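Local coordinates for farnesyl pyrophosphate synthetase (Staphylococcus aureus, PDB 5H9D), which probably makes heptaprenyl diphosphate with the help of magnesium, lengthening an allylic diphosphate as a member of the FPP/GGPP synthase family, at residues L28-S32 with L108-L113; L73-A77 with L113-G117. All coordinates share one frame; numbering follows the deposited sequence.

Interaction 1 of 2, residues L28-S32 with L108-L113; sequences LEQAS and LTGNFL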
loop_
_atom_site.group_PDB
_atom_site.type_symbol
_atom_site.label_atom_id
_atom_site.label_comp_id
_atom_site.label_asym_id
_atom_site.label_seq_id
_atom_site.Cartn_x
_atom_site.Cartn_y
_atom_site.Cartn_z
ATOM N N LEU A 28 15.026 8.615 6.053
ATOM C CA LEU A 28 13.811 7.819 6.137
ATOM C C LEU A 28 13.081 8.155 7.422
ATOM O O LEU A 28 11.861 8.118 7.440
ATOM C CB LEU A 28 14.119 6.323 6.105
ATOM C CG LEU A 28 13.870 5.547 4.812
ATOM C CD1 LEU A 28 13.943 6.478 3.601
ATOM C CD2 LEU A 28 14.876 4.434 4.708
ATOM N N GLU A 29 13.821 8.491 8.486
ATOM C CA GLU A 29 13.206 8.844 9.761
ATOM C C GLU A 29 12.526 10.214 9.731
ATOM O O GLU A 29 11.422 10.382 10.262
ATOM C CB GLU A 29 14.239 8.836 10.877
ATOM C CG GLU A 29 13.618 8.971 12.235
ATOM C CD GLU A 29 14.561 8.551 13.315
ATOM O OE1 GLU A 29 15.297 7.567 13.074
ATOM O OE2 GLU A 29 14.554 9.195 14.400
ATOM N N GLN A 30 13.201 11.191 9.140
ATOM C CA GLN A 30 12.650 12.526 9.019
ATOM C C GLN A 30 11.451 12.540 8.070
ATOM O O GLN A 30 10.479 13.250 8.318
ATOM C CB GLN A 30 13.668 13.484 8.447
ATOM C CG GLN A 30 14.907 13.756 9.243
ATOM C CD GLN A 30 15.756 14.762 8.490
ATOM O OE1 GLN A 30 15.393 15.953 8.393
ATOM N NE2 GLN A 30 16.866 14.288 7.906
ATOM N N ALA A 31 11.534 11.794 6.969
ATOM C CA ALA A 31 10.427 11.746 6.013
ATOM C C ALA A 31 9.184 11.118 6.660
ATOM O O ALA A 31 8.103 11.707 6.647
ATOM C CB ALA A 31 10.826 10.969 4.756
ATOM N N SER A 32 9.333 9.930 7.226
ATOM C CA SER A 32 8.220 9.269 7.881
ATOM C C SER A 32 7.585 10.172 8.947
ATOM O O SER A 32 6.369 10.273 9.031
ATOM C CB SER A 32 8.696 7.959 8.517
ATOM O OG SER A 32 9.167 7.069 7.525
ATOM N N LEU A 108 11.631 5.033 -1.554
ATOM C CA LEU A 108 12.297 4.311 -0.512
ATOM C C LEU A 108 11.532 4.386 0.791
ATOM O O LEU A 108 11.426 3.366 1.515
ATOM C CB LEU A 108 13.725 4.839 -0.317
ATOM C CG LEU A 108 14.792 4.435 -1.349
ATOM C CD1 LEU A 108 16.083 5.100 -0.939
ATOM C CD2 LEU A 108 15.009 2.916 -1.411
ATOM N N THR A 109 10.977 5.566 1.091
ATOM C CA THR A 109 10.234 5.738 2.336
ATOM C C THR A 109 9.010 4.832 2.330
ATOM O O THR A 109 8.696 4.193 3.333
ATOM C CB THR A 109 9.824 7.222 2.588
ATOM O OG1 THR A 109 10.975 8.073 2.514
ATOM C CG2 THR A 109 9.301 7.373 3.997
ATOM N N GLY A 110 8.341 4.770 1.181
ATOM C CA GLY A 110 7.173 3.930 1.031
ATOM C C GLY A 110 7.500 2.469 1.280
ATOM O O GLY A 110 6.722 1.774 1.935
ATOM N N ASN A 111 8.630 1.987 0.759
ATOM C CA ASN A 111 9.022 0.589 0.968
ATOM C C ASN A 111 9.274 0.366 2.457
ATOM O O ASN A 111 8.869 -0.664 3.048
ATOM C CB ASN A 111 10.307 0.239 0.212
ATOM C CG ASN A 111 10.191 0.426 -1.280
ATOM O OD1 ASN A 111 9.121 0.267 -1.858
ATOM N ND2 ASN A 111 11.302 0.752 -1.914
ATOM N N PHE A 112 9.961 1.341 3.050
ATOM C CA PHE A 112 10.286 1.315 4.468
ATOM C C PHE A 112 9.009 1.139 5.305
ATOM O O PHE A 112 8.891 0.203 6.084
ATOM C CB PHE A 112 11.022 2.630 4.788
ATOM C CG PHE A 112 11.309 2.863 6.239
ATOM C CD1 PHE A 112 12.266 2.116 6.905
ATOM C CD2 PHE A 112 10.650 3.883 6.935
ATOM C CE1 PHE A 112 12.572 2.380 8.243
ATOM C CE2 PHE A 112 10.947 4.149 8.261
ATOM C CZ PHE A 112 11.912 3.396 8.917
ATOM N N LEU A 113 8.054 2.038 5.099
ATOM C CA LEU A 113 6.785 2.073 5.826
ATOM C C LEU A 113 6.024 0.785 5.691
ATOM O O LEU A 113 5.398 0.302 6.634
ATOM C CB LEU A 113 5.915 3.271 5.340
ATOM C CG LEU A 113 6.480 4.653 5.725
ATOM C CD1 LEU A 113 5.664 5.796 5.210
ATOM C CD2 LEU A 113 6.528 4.727 7.232
#
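L28 and S32, one turn apart on helix 26-38, meet T109, F112 and L113 of helix 103-121, joining an N-terminal helix of the all-alpha prenyl synthase fold to helix 103-121 beside the partner subunit. The two helix segments run almost at right angles (83°) with their axes 10.0 Å apart. The L28 side chain is the main link. Its CB is directed at the other helix and carries CG to one face of the F112 ring, 4.0 Å from F112 CG and displaced toward the rim of the ring. There the leucine forks. CD1 runs past T109 in the opposite sense and lies 3.5 Å from T109 OG1, with L108 CB more loosely beside it, while CD2 stays with the aromatic ring, 4.1 Å from F112 CD1. A branched leucine suits this place because its two methyls can serve two neighbours at once. F112 presents its ring to L28 CG and CD2, with its own CG anti to the backbone N (chi1 174°). S32 OG comes to the ring edge, near its plane, 3.5 Å from F112 CE2, and also touches the L113 CD2 methyl and T109 CG2. A31 is small enough to let its CB sit against the T109 side chain, 3.7 Å from OG1. V102 of the partner subunit also packs on F112, and S109 of that subunit on L28.

No hydrogen bond links the two segments. Each hydroxyl is satisfied on its own helix: T109 OG1 bonds to T105 O, and S32 OG donates to L28 O at 2.9 Å, approaching almost head-on to a carbonyl oxygen (C=O...OG angle 160°) that also receives S32 N. With their polar ends turned back to the backbone, serine and threonine can be buried among hydrocarbon, and these two segments adhere through van der Waals contact.

Interaction 2 of 2, residues L73-A77 with L113-G117; sequences LIHMA and LLALG
An antiparallel helix pair of the all-alpha prenyl synthase fold is joined here: helices 62-85 and 103-121 pass at 159°, their axes only 7.9 Å apart in these segments. So close an approach calls for little bulk where the backbones meet, and A77 and G117 provide it. A77 CB fits against L113 CB at 3.8 Å and also receives L114 CD1. G117 has no side chain, which leaves room for I74 CG1 to lie 4.4 Å from its CA.

L73, L113, L116 and M76 fill one flank of this seam. L113 sends CD1 toward M76 CB, at 3.9 Å, while its other methyl, CD2, lies 4.2 Å from L73 CD2; one leucine thus spans two residues of the opposing helix. M76 bends at its thioether (chi3 82°), and its flexible chain packs further on L35 and L36 of helix 26-38, with I21 close to L73, L113 and L116. On the other flank L114 CD1 approaches I74 CG2, and L114 also packs on S78 of the partner subunit. The contact across the seam is apolar, and each helix keeps its own backbone bonds. Where L73 crosses L116, L73 CD1 rests 3.8 Å from L116 CB and 4.1 Å from G117 N.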
loop_
_atom_site.group_PDB
_atom_site.type_symbol
_atom_site.label_atom_id
_atom_site.label_comp_id
_atom_site.label_asym_id
_atom_site.label_seq_id
_atom_site.Cartn_x
_atom_site.Cartn_y
_atom_site.Cartn_z
ATOM N N LEU A 73 0.601 2.336 9.112
ATOM C CA LEU A 73 1.871 2.349 8.385
ATOM C C LEU A 73 1.665 1.938 6.915
ATOM O O LEU A 73 2.305 2.497 6.030
ATOM C CB LEU A 73 2.893 1.433 9.075
ATOM C CG LEU A 73 3.446 1.769 10.473
ATOM C CD1 LEU A 73 4.247 0.618 11.072
ATOM C CD2 LEU A 73 4.331 2.986 10.387
ATOM N N ILE A 74 0.770 0.974 6.657
ATOM C CA ILE A 74 0.475 0.529 5.292
ATOM C C ILE A 74 -0.288 1.670 4.576
ATOM O O ILE A 74 -0.049 1.969 3.399
ATOM C CB ILE A 74 -0.388 -0.797 5.278
ATOM C CG1 ILE A 74 0.476 -1.990 5.704
ATOM C CG2 ILE A 74 -0.917 -1.082 3.868
ATOM C CD1 ILE A 74 -0.312 -3.155 6.303
ATOM N N HIS A 75 -1.218 2.287 5.295
ATOM C CA HIS A 75 -1.962 3.421 4.770
ATOM C C HIS A 75 -0.981 4.521 4.302
ATOM O O HIS A 75 -1.080 5.051 3.184
ATOM C CB HIS A 75 -2.861 3.956 5.872
ATOM C CG HIS A 75 -3.620 5.184 5.495
ATOM N ND1 HIS A 75 -4.186 5.357 4.247
ATOM C CD2 HIS A 75 -3.927 6.293 6.209
ATOM C CE1 HIS A 75 -4.809 6.521 4.211
ATOM N NE2 HIS A 75 -4.666 7.107 5.388
ATOM N N MET A 76 -0.036 4.851 5.185
ATOM C CA MET A 76 1.005 5.845 4.939
ATOM C C MET A 76 1.900 5.458 3.760
ATOM O O MET A 76 2.259 6.306 2.933
ATOM C CB MET A 76 1.884 6.000 6.165
ATOM C CG MET A 76 1.246 6.648 7.350
ATOM S SD MET A 76 2.275 6.463 8.851
ATOM C CE MET A 76 3.454 7.787 8.659
ATOM N N ALA A 77 2.296 4.195 3.680
ATOM C CA ALA A 77 3.126 3.811 2.547
ATOM C C ALA A 77 2.342 4.170 1.276
ATOM O O ALA A 77 2.877 4.739 0.337
ATOM C CB ALA A 77 3.464 2.278 2.588
ATOM N N LEU A 113 8.054 2.038 5.099
ATOM C CA LEU A 113 6.785 2.073 5.826
ATOM C C LEU A 113 6.024 0.785 5.691
ATOM O O LEU A 113 5.398 0.302 6.634
ATOM C CB LEU A 113 5.915 3.271 5.340
ATOM C CG LEU A 113 6.480 4.653 5.725
ATOM C CD1 LEU A 113 5.664 5.796 5.210
ATOM C CD2 LEU A 113 6.528 4.727 7.232
ATOM N N LEU A 114 6.085 0.227 4.496
ATOM C CA LEU A 114 5.392 -1.005 4.188
ATOM C C LEU A 114 6.061 -2.185 4.892
ATOM O O LEU A 114 5.381 -3.033 5.445
ATOM C CB LEU A 114 5.443 -1.207 2.695
ATOM C CG LEU A 114 4.310 -1.933 2.031
ATOM C CD1 LEU A 114 3.087 -1.032 2.066
ATOM C CD2 LEU A 114 4.741 -2.267 0.587
ATOM N N ALA A 115 7.394 -2.238 4.869
ATOM C CA ALA A 115 8.105 -3.340 5.515
ATOM C C ALA A 115 7.799 -3.383 7.005
ATOM O O ALA A 115 7.637 -4.468 7.583
ATOM C CB ALA A 115 9.628 -3.210 5.296
ATOM N N LEU A 116 7.734 -2.195 7.619
ATOM C CA LEU A 116 7.443 -2.075 9.043
ATOM C C LEU A 116 6.035 -2.603 9.299
ATOM O O LEU A 116 5.774 -3.242 10.318
ATOM C CB LEU A 116 7.520 -0.613 9.486
ATOM C CG LEU A 116 8.864 0.114 9.579
ATOM C CD1 LEU A 116 8.617 1.618 9.914
ATOM C CD2 LEU A 116 9.756 -0.608 10.610
ATOM N N GLY A 117 5.121 -2.318 8.375
ATOM C CA GLY A 117 3.759 -2.795 8.520
ATOM C C GLY A 117 3.738 -4.311 8.613
ATOM O O GLY A 117 2.992 -4.871 9.416
#

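How the interactions relate
Helix 103-121 is common to both contacts and L113 belongs to each, so interactions 1 and 2 use consecutive parts of one helix, their centres 9 Å apart. Along the chain the segments alternate: 28-32, 73-77, then 108-113 and 113-117. Helix 26-38 crosses the shared helix steeply, whereas helix 62-85 runs nearly antiparallel to it. The contacts touch directly, G110 O against A77 CB and S32 O against M76 CE, so the three helices close into one buried cluster. Residues of the shared helix also pack on the partner subunit in both interactions, so the cluster borders the interface with that subunit.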